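Local coordinates for tail spike protein gp49 (Pseudomonas phage LKA1, PDB 4RU4), which probably cleaves the O-specific polysaccharide of the Pseudomonas cell surface as a lyase, serving as the trimeric tailspike with which the phage attacks its host, at residues A431-L441 / Y456-G467; H360-I371 / D385-P395. One frame throughout, in Å; residues are numbered along the deposited sequence. Where two conformers were deposited one is given.

Interaction 1 (A431-L441 / Y456-G467)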
# COMPACT_ATOMS: atom_id res chain seq x y z
N ALA B 431 -12.18 11.94 -15.37
CA ALA B 431 -12.46 11.73 -16.80
C ALA B 431 -13.26 12.93 -17.29
O ALA B 431 -14.51 12.90 -17.32
CB ALA B 431 -13.26 10.46 -17.00
N PRO B 432 -12.56 14.01 -17.68
CA PRO B 432 -13.21 15.28 -18.03
C PRO B 432 -13.89 15.26 -19.39
O PRO B 432 -14.68 16.17 -19.67
CB PRO B 432 -12.05 16.28 -18.12
CG PRO B 432 -10.87 15.59 -17.46
CD PRO B 432 -11.09 14.13 -17.65
N SER B 433 -13.56 14.28 -20.23
CA SER B 433 -13.99 14.37 -21.63
C SER B 433 -14.95 13.27 -22.05
O SER B 433 -14.96 12.86 -23.20
CB SER B 433 -12.78 14.43 -22.58
OG SER B 433 -11.90 15.47 -22.17
N LEU B 434 -15.77 12.80 -21.11
CA LEU B 434 -16.82 11.83 -21.46
C LEU B 434 -18.05 12.56 -22.01
O LEU B 434 -18.14 13.79 -21.93
CB LEU B 434 -17.21 11.00 -20.22
CG LEU B 434 -16.11 10.24 -19.47
CD1 LEU B 434 -16.74 9.46 -18.29
CD2 LEU B 434 -15.31 9.30 -20.41
N SER B 435 -19.00 11.80 -22.56
CA SER B 435 -20.28 12.39 -23.02
C SER B 435 -21.43 11.96 -22.12
O SER B 435 -21.25 11.16 -21.19
CB SER B 435 -20.60 12.01 -24.46
OG SER B 435 -21.18 10.72 -24.51
N THR B 436 -22.63 12.47 -22.42
CA THR B 436 -23.81 12.07 -21.68
C THR B 436 -24.23 10.66 -22.03
O THR B 436 -25.22 10.17 -21.49
CB THR B 436 -24.99 13.02 -21.95
OG1 THR B 436 -25.23 13.09 -23.35
CG2 THR B 436 -24.65 14.42 -21.45
N SER B 437 -23.53 10.02 -22.97
CA SER B 437 -23.76 8.60 -23.28
C SER B 437 -22.73 7.65 -22.61
O SER B 437 -22.89 6.44 -22.62
CB SER B 437 -23.82 8.34 -24.79
OG SER B 437 -24.86 9.08 -25.42
N SER B 438 -21.69 8.21 -22.01
CA SER B 438 -20.61 7.37 -21.45
C SER B 438 -20.99 6.74 -20.12
O SER B 438 -21.81 7.30 -19.37
CB SER B 438 -19.32 8.19 -21.29
OG SER B 438 -19.00 8.90 -22.48
N TYR B 439 -20.38 5.59 -19.81
CA TYR B 439 -20.62 4.88 -18.56
C TYR B 439 -19.28 4.54 -17.89
O TYR B 439 -18.27 4.29 -18.55
CB TYR B 439 -21.43 3.59 -18.79
CG TYR B 439 -21.22 2.97 -20.16
CD1 TYR B 439 -20.16 2.11 -20.40
CD2 TYR B 439 -22.08 3.27 -21.22
CE1 TYR B 439 -19.94 1.57 -21.67
CE2 TYR B 439 -21.88 2.72 -22.49
CZ TYR B 439 -20.81 1.87 -22.70
OH TYR B 439 -20.62 1.34 -23.95
N LEU B 440 -19.25 4.58 -16.57
CA LEU B 440 -17.98 4.34 -15.87
C LEU B 440 -17.58 2.88 -15.95
O LEU B 440 -16.41 2.55 -16.16
CB LEU B 440 -18.06 4.80 -14.43
CG LEU B 440 -18.37 6.30 -14.31
CD1 LEU B 440 -18.39 6.69 -12.86
CD2 LEU B 440 -17.29 7.11 -15.06
N LEU B 441 -18.55 2.00 -15.78
CA LEU B 441 -18.25 0.56 -15.86
C LEU B 441 -19.29 -0.12 -16.75
O LEU B 441 -20.49 0.14 -16.64
CB LEU B 441 -18.23 -0.10 -14.47
CG LEU B 441 -17.93 -1.60 -14.42
CD1 LEU B 441 -17.18 -1.96 -13.13
CD2 LEU B 441 -19.17 -2.48 -14.58
N TYR B 456 -19.57 -1.10 -6.42
CA TYR B 456 -18.91 0.13 -6.84
C TYR B 456 -19.09 1.12 -5.68
O TYR B 456 -20.19 1.65 -5.47
CB TYR B 456 -19.53 0.60 -8.16
CG TYR B 456 -18.64 1.52 -8.98
CD1 TYR B 456 -18.37 2.82 -8.54
CD2 TYR B 456 -18.08 1.10 -10.19
CE1 TYR B 456 -17.55 3.68 -9.28
CE2 TYR B 456 -17.26 1.94 -10.92
CZ TYR B 456 -17.00 3.22 -10.47
OH TYR B 456 -16.18 4.06 -11.20
N SER B 457 -18.03 1.36 -4.91
CA SER B 457 -18.18 1.82 -3.53
C SER B 457 -17.09 2.81 -3.07
O SER B 457 -15.92 2.44 -3.00
CB SER B 457 -18.10 0.56 -2.64
OG SER B 457 -18.14 0.84 -1.26
N GLY B 458 -17.46 4.04 -2.73
CA GLY B 458 -16.53 4.96 -2.08
C GLY B 458 -15.65 5.84 -2.98
O GLY B 458 -14.89 6.68 -2.49
N GLN B 459 -15.73 5.65 -4.29
CA GLN B 459 -14.84 6.38 -5.21
C GLN B 459 -15.23 7.86 -5.38
O GLN B 459 -16.40 8.20 -5.48
CB GLN B 459 -14.88 5.72 -6.58
CG GLN B 459 -13.91 6.25 -7.62
CD GLN B 459 -14.15 5.54 -8.93
OE1 GLN B 459 -15.17 5.77 -9.59
NE2 GLN B 459 -13.25 4.66 -9.31
N ALA B 460 -14.22 8.73 -5.42
CA ALA B 460 -14.45 10.15 -5.74
C ALA B 460 -14.27 10.37 -7.25
O ALA B 460 -13.21 10.13 -7.79
CB ALA B 460 -13.47 11.00 -4.96
N ILE B 461 -15.32 10.82 -7.92
CA ILE B 461 -15.33 10.94 -9.37
C ILE B 461 -15.24 12.41 -9.78
O ILE B 461 -15.84 13.29 -9.15
CB ILE B 461 -16.61 10.28 -9.91
CG1 ILE B 461 -16.62 8.79 -9.50
CG2 ILE B 461 -16.76 10.46 -11.42
CD1 ILE B 461 -18.04 8.18 -9.39
N ASP B 462 -14.48 12.68 -10.83
CA ASP B 462 -14.34 14.04 -11.33
C ASP B 462 -14.59 14.01 -12.84
O ASP B 462 -13.70 13.62 -13.58
CB ASP B 462 -12.91 14.51 -11.02
CG ASP B 462 -12.66 15.96 -11.42
OD1 ASP B 462 -13.44 16.54 -12.18
OD2 ASP B 462 -11.66 16.52 -10.96
N VAL B 463 -15.78 14.43 -13.27
CA VAL B 463 -16.14 14.43 -14.70
C VAL B 463 -16.75 15.75 -15.13
O VAL B 463 -17.12 16.59 -14.27
CB VAL B 463 -17.20 13.31 -15.00
CG1 VAL B 463 -16.63 11.94 -14.76
CG2 VAL B 463 -18.49 13.52 -14.16
N GLY B 464 -16.83 15.96 -16.45
CA GLY B 464 -17.68 16.97 -17.04
C GLY B 464 -19.04 16.33 -17.26
O GLY B 464 -19.85 16.28 -16.34
N SER B 465 -19.28 15.80 -18.46
CA SER B 465 -20.51 15.04 -18.70
C SER B 465 -20.32 13.57 -18.32
O SER B 465 -19.19 13.05 -18.27
CB SER B 465 -20.93 15.15 -20.16
OG SER B 465 -21.12 16.50 -20.49
N LEU B 466 -21.44 12.90 -18.06
CA LEU B 466 -21.47 11.47 -17.80
C LEU B 466 -22.88 11.01 -18.11
O LEU B 466 -23.83 11.77 -17.93
CB LEU B 466 -21.14 11.18 -16.32
CG LEU B 466 -21.11 9.72 -15.88
CD1 LEU B 466 -20.04 8.92 -16.66
CD2 LEU B 466 -20.85 9.66 -14.35
N GLY B 467 -22.99 9.79 -18.62
CA GLY B 467 -24.28 9.16 -18.80
C GLY B 467 -24.69 8.30 -17.61
O GLY B 467 -25.76 8.50 -17.02
O HOH W 1 -16.69 13.89 -18.55
O HOH W 2 -17.26 16.04 -20.65

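Interaction 2 (H360-I371 / D385-P395). With CA (calcium ion), chain C.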
# COMPACT_ATOMS: atom_id res chain seq x y z
N HIS B 360 -3.59 0.76 -4.71
CA HIS B 360 -2.81 2.00 -4.60
C HIS B 360 -1.96 2.23 -5.85
O HIS B 360 -0.81 2.68 -5.74
CB HIS B 360 -1.96 1.98 -3.33
CG HIS B 360 -2.73 2.32 -2.08
ND1 HIS B 360 -2.27 2.06 -0.80
CD2 HIS B 360 -3.95 2.90 -1.92
CE1 HIS B 360 -3.18 2.46 0.08
NE2 HIS B 360 -4.19 2.98 -0.57
N CYS B 361 -2.52 1.91 -7.02
CA CYS B 361 -1.90 2.27 -8.29
C CYS B 361 -2.45 3.57 -8.85
O CYS B 361 -3.61 3.93 -8.61
CB CYS B 361 -2.13 1.17 -9.33
SG CYS B 361 -1.29 -0.35 -8.88
N THR B 362 -1.63 4.26 -9.64
CA THR B 362 -2.12 5.36 -10.46
C THR B 362 -2.08 4.85 -11.89
O THR B 362 -1.03 4.37 -12.35
CB THR B 362 -1.20 6.61 -10.32
OG1 THR B 362 -1.06 6.91 -8.92
CG2 THR B 362 -1.79 7.83 -11.02
N ILE B 363 -3.21 4.95 -12.60
CA ILE B 363 -3.33 4.33 -13.93
C ILE B 363 -3.96 5.32 -14.90
O ILE B 363 -5.02 5.88 -14.59
CB ILE B 363 -4.19 3.02 -13.89
CG1 ILE B 363 -3.86 2.16 -12.65
CG2 ILE B 363 -4.03 2.22 -15.21
CD1 ILE B 363 -4.76 0.90 -12.48
N THR B 364 -3.32 5.57 -16.04
CA THR B 364 -3.93 6.37 -17.09
C THR B 364 -4.50 5.52 -18.23
O THR B 364 -4.28 4.32 -18.28
CB THR B 364 -2.94 7.37 -17.71
OG1 THR B 364 -1.92 6.64 -18.40
CG2 THR B 364 -2.32 8.27 -16.67
N ASN B 365 -5.23 6.15 -19.15
CA ASN B 365 -5.93 5.41 -20.21
C ASN B 365 -5.03 4.84 -21.29
O ASN B 365 -3.93 5.37 -21.58
CB ASN B 365 -6.95 6.34 -20.88
CG ASN B 365 -6.29 7.61 -21.45
OD1 ASN B 365 -5.93 8.54 -20.71
ND2 ASN B 365 -6.18 7.67 -22.78
N ALA B 366 -5.49 3.76 -21.89
CA ALA B 366 -5.02 3.30 -23.18
C ALA B 366 -5.68 4.13 -24.30
O ALA B 366 -6.51 5.01 -24.02
CB ALA B 366 -5.35 1.83 -23.37
N SER B 367 -5.36 3.83 -25.56
CA SER B 367 -5.75 4.73 -26.64
C SER B 367 -7.24 4.84 -26.81
O SER B 367 -7.76 5.90 -27.18
CB SER B 367 -5.11 4.35 -27.98
OG SER B 367 -5.62 3.15 -28.46
N GLY B 368 -7.94 3.74 -26.50
CA GLY B 368 -9.38 3.72 -26.60
C GLY B 368 -10.10 4.58 -25.58
O GLY B 368 -11.29 4.82 -25.73
N GLY B 369 -9.42 5.03 -24.54
CA GLY B 369 -10.05 5.90 -23.55
C GLY B 369 -10.42 5.18 -22.27
O GLY B 369 -10.73 5.82 -21.25
N TRP B 370 -10.43 3.85 -22.30
CA TRP B 370 -10.68 3.06 -21.10
C TRP B 370 -9.40 3.02 -20.26
O TRP B 370 -8.33 3.40 -20.73
CB TRP B 370 -11.12 1.63 -21.47
CG TRP B 370 -10.25 0.97 -22.52
CD1 TRP B 370 -10.48 0.91 -23.88
CD2 TRP B 370 -9.01 0.27 -22.30
NE1 TRP B 370 -9.46 0.22 -24.51
CE2 TRP B 370 -8.55 -0.18 -23.57
CE3 TRP B 370 -8.24 -0.00 -21.16
CZ2 TRP B 370 -7.36 -0.91 -23.73
CZ3 TRP B 370 -7.05 -0.72 -21.31
CH2 TRP B 370 -6.63 -1.17 -22.59
N ILE B 371 -9.53 2.60 -19.00
CA ILE B 371 -8.38 2.55 -18.09
C ILE B 371 -8.09 1.13 -17.62
O ILE B 371 -6.93 0.71 -17.55
CB ILE B 371 -8.60 3.46 -16.86
CG1 ILE B 371 -8.85 4.91 -17.30
CG2 ILE B 371 -7.40 3.40 -15.89
CD1 ILE B 371 -9.24 5.83 -16.16
N ASP B 385 -8.43 -1.42 -5.78
CA ASP B 385 -8.39 -1.08 -4.39
C ASP B 385 -7.72 0.28 -4.21
O ASP B 385 -6.49 0.36 -4.28
CB ASP B 385 -7.55 -2.15 -3.70
CG ASP B 385 -7.53 -2.03 -2.20
OD1 ASP B 385 -7.44 -0.90 -1.64
OD2 ASP B 385 -7.62 -3.10 -1.56
N GLN B 386 -8.52 1.33 -3.96
CA GLN B 386 -8.01 2.68 -3.69
C GLN B 386 -7.05 3.15 -4.78
O GLN B 386 -5.97 3.69 -4.48
CB GLN B 386 -7.29 2.75 -2.35
CG GLN B 386 -8.02 2.16 -1.15
CD GLN B 386 -9.27 2.94 -0.74
OE1 GLN B 386 -10.26 2.34 -0.28
NE2 GLN B 386 -9.22 4.26 -0.86
N CYS B 387 -7.43 2.96 -6.04
CA CYS B 387 -6.60 3.44 -7.14
C CYS B 387 -6.96 4.85 -7.58
O CYS B 387 -8.10 5.32 -7.42
CB CYS B 387 -6.68 2.49 -8.33
SG CYS B 387 -5.93 0.84 -7.97
N THR B 388 -5.98 5.52 -8.16
CA THR B 388 -6.19 6.83 -8.75
C THR B 388 -6.20 6.62 -10.26
O THR B 388 -5.22 6.13 -10.83
CB THR B 388 -5.05 7.77 -8.33
OG1 THR B 388 -5.10 7.97 -6.92
CG2 THR B 388 -5.16 9.12 -9.08
N LEU B 389 -7.33 6.92 -10.91
CA LEU B 389 -7.51 6.60 -12.32
C LEU B 389 -7.72 7.89 -13.12
O LEU B 389 -8.43 8.80 -12.67
CB LEU B 389 -8.73 5.68 -12.51
CG LEU B 389 -8.80 4.45 -11.61
CD1 LEU B 389 -10.14 3.76 -11.81
CD2 LEU B 389 -7.66 3.48 -11.92
N TYR B 390 -7.09 8.01 -14.29
CA TYR B 390 -7.29 9.21 -15.12
C TYR B 390 -7.39 8.85 -16.59
O TYR B 390 -6.52 8.16 -17.12
CB TYR B 390 -6.17 10.24 -14.94
CG TYR B 390 -6.29 11.49 -15.81
CD1 TYR B 390 -7.53 12.12 -16.01
CD2 TYR B 390 -5.17 12.05 -16.43
CE1 TYR B 390 -7.63 13.26 -16.80
CE2 TYR B 390 -5.28 13.18 -17.21
CZ TYR B 390 -6.51 13.78 -17.40
OH TYR B 390 -6.62 14.91 -18.18
N THR B 391 -8.43 9.35 -17.25
CA THR B 391 -8.51 9.23 -18.70
C THR B 391 -8.75 10.58 -19.36
O THR B 391 -9.53 11.40 -18.86
CB THR B 391 -9.54 8.20 -19.22
OG1 THR B 391 -9.60 8.31 -20.65
CG2 THR B 391 -10.90 8.46 -18.67
N THR B 392 -8.04 10.81 -20.46
CA THR B 392 -8.21 12.03 -21.26
C THR B 392 -9.22 11.81 -22.38
O THR B 392 -9.50 12.72 -23.17
CB THR B 392 -6.86 12.45 -21.94
OG1 THR B 392 -6.37 11.34 -22.71
CG2 THR B 392 -5.79 12.85 -20.90
N GLY B 393 -9.75 10.59 -22.49
CA GLY B 393 -10.60 10.24 -23.61
C GLY B 393 -11.99 9.77 -23.20
O GLY B 393 -12.48 10.10 -22.13
N ASP B 394 -12.59 8.95 -24.06
CA ASP B 394 -13.95 8.47 -23.84
C ASP B 394 -14.09 7.15 -24.57
O ASP B 394 -14.08 7.14 -25.80
CB ASP B 394 -14.94 9.49 -24.44
CG ASP B 394 -16.39 9.05 -24.34
OD1 ASP B 394 -16.69 7.99 -23.73
OD2 ASP B 394 -17.25 9.79 -24.86
N PRO B 395 -14.22 6.03 -23.83
CA PRO B 395 -14.27 4.71 -24.47
C PRO B 395 -15.67 4.33 -24.98
O PRO B 395 -15.80 3.32 -25.69
CB PRO B 395 -13.84 3.76 -23.33
CG PRO B 395 -14.37 4.46 -22.06
CD PRO B 395 -14.18 5.96 -22.35
CA CA C . -12.25 6.61 -27.42
O HOH W 3 -10.35 6.58 -29.11
O HOH W 4 -11.02 8.53 -26.49
O HOH W 5 -13.74 4.80 -28.22
O HOH W 6 -13.45 8.14 -28.79

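Interaction 1 (A431-L441 / Y456-G467)
Ala-431 and Gly-467 mark the two ends of the direct backbone contact, Ala-431 N donating almost straight to Asp-462 O at 2.9 Å. Gly-467 N donates to Ser-438 O in its carbonyl plane at 2.9 Å, along a more bent path. Between them the two chains are bridged by water. One water receives Leu-434 N and Gly-464 N and also lies within bonding distance of Ala-431 O and Ser-465 O; a second accepts from Ser-465 N beside Pro-432 O and Leu-434 O. The loop of 431-441 has its own framework: Ser-435 N donates to Ser-438 OG, which also hydrogen-bonds the Asp-394 carboxylate, while Ser-435 OG accepts from Ser-437 N in an ST turn that overlaps the type I turn 435-438. Inside, the contact is leucine against leucine. Leu-466 has CG anti to its own N (chi1 -179°), and although its CB starts away from the other segment, CD1 swings back to touch Leu-434 CD1 at 3.7 Å, the two side chains running alongside and pointing the same way. The same Leu-466 CD1 meets Leu-440 CD2, also at 3.7 Å, but here the side chains cross at about a right angle. The other branch of Leu-440 goes to Ile-461, CD1 to CD1 at 3.8 Å, tip to tip. Tyr-456 crosses Leu-440 nearly perpendicularly, bringing OH 3.8 Å from Leu-440 CB; that hydroxyl donates to Gln-459 OE1, which limits rotation of the phenol end. Leu-429 also packs on Leu-440 and Tyr-456. Adjacent coils of the right-handed parallel beta-helix thus share an apolar interior, while ordered water serves the backbone polar groups of 431-434 and 464-465, just past the strand pairing.

Interaction 2 (H360-I371 / D385-P395)
The His-360 ring meets Gln-386 at its edge: Gln-386 O lies in the ring plane, 3.4 Å from CD2. The two side chains run alongside, ring and amide planes 75° apart, and His-360 NE2 hydrogen-bonds Asp-385 OD1 of the second subunit. The indole of Trp-370 carries Ala-366 CB on one face, offset toward the rim, and has Pro-395 CB near its plane at the edge. Strands 362-364 and 388-390 pair in parallel, axes 13° apart. Ile-363 N donates to Thr-388 O, and Ile-363 O accepts from Tyr-390 N. Ile-363 and Leu-389 lie side by side, pointing the same way, Ile-363 CD1 3.9 Å from Leu-389 CD2; Ile-371 CD1 touches Leu-389 CB. Asn-365 OD1 takes Thr-392 N from above its carbonyl plane at 3.1 Å. With OG1 anti to its own N (chi1 173°), Thr-391 gives its proton to Gly-369 O at 2.8 Å and accepts Gly-393 N, an ST turn. The Asn-365 and Gly-369 bonds tie together the two loops whose carbonyls, Gly-368 O at 2.6 Å and Asp-394 O at 2.5 Å, bind calcium with four waters. Carbonyl dipoles and water thus complete the calcium's six ligands, without a carboxylate oxygen.

How the interactions relate
Both contacts join neighbouring coils of one beta-helix, interaction 2 earlier in the chain and interaction 1 following, their centres about 12 Å apart. Interaction 2 is the more buried: it pairs regular strands and holds calcium at one end. Interaction 1 is only partly buried; its inner leucines are covered, but its outer loop is largely exposed, and there two waters bridge the backbones, with no metal. Both reach the second subunit, interaction 2 chiefly through His-360, Gln-386 and Thr-388. They meet directly. Ser-438 OG lies 2.8 Å from Asp-394 OD1, probably hydrogen-bonded, so the side chain of a calcium ligand residue contacts the next loop. Ala-431 CB and Thr-391 CG2 continue the packing at 3.5 Å.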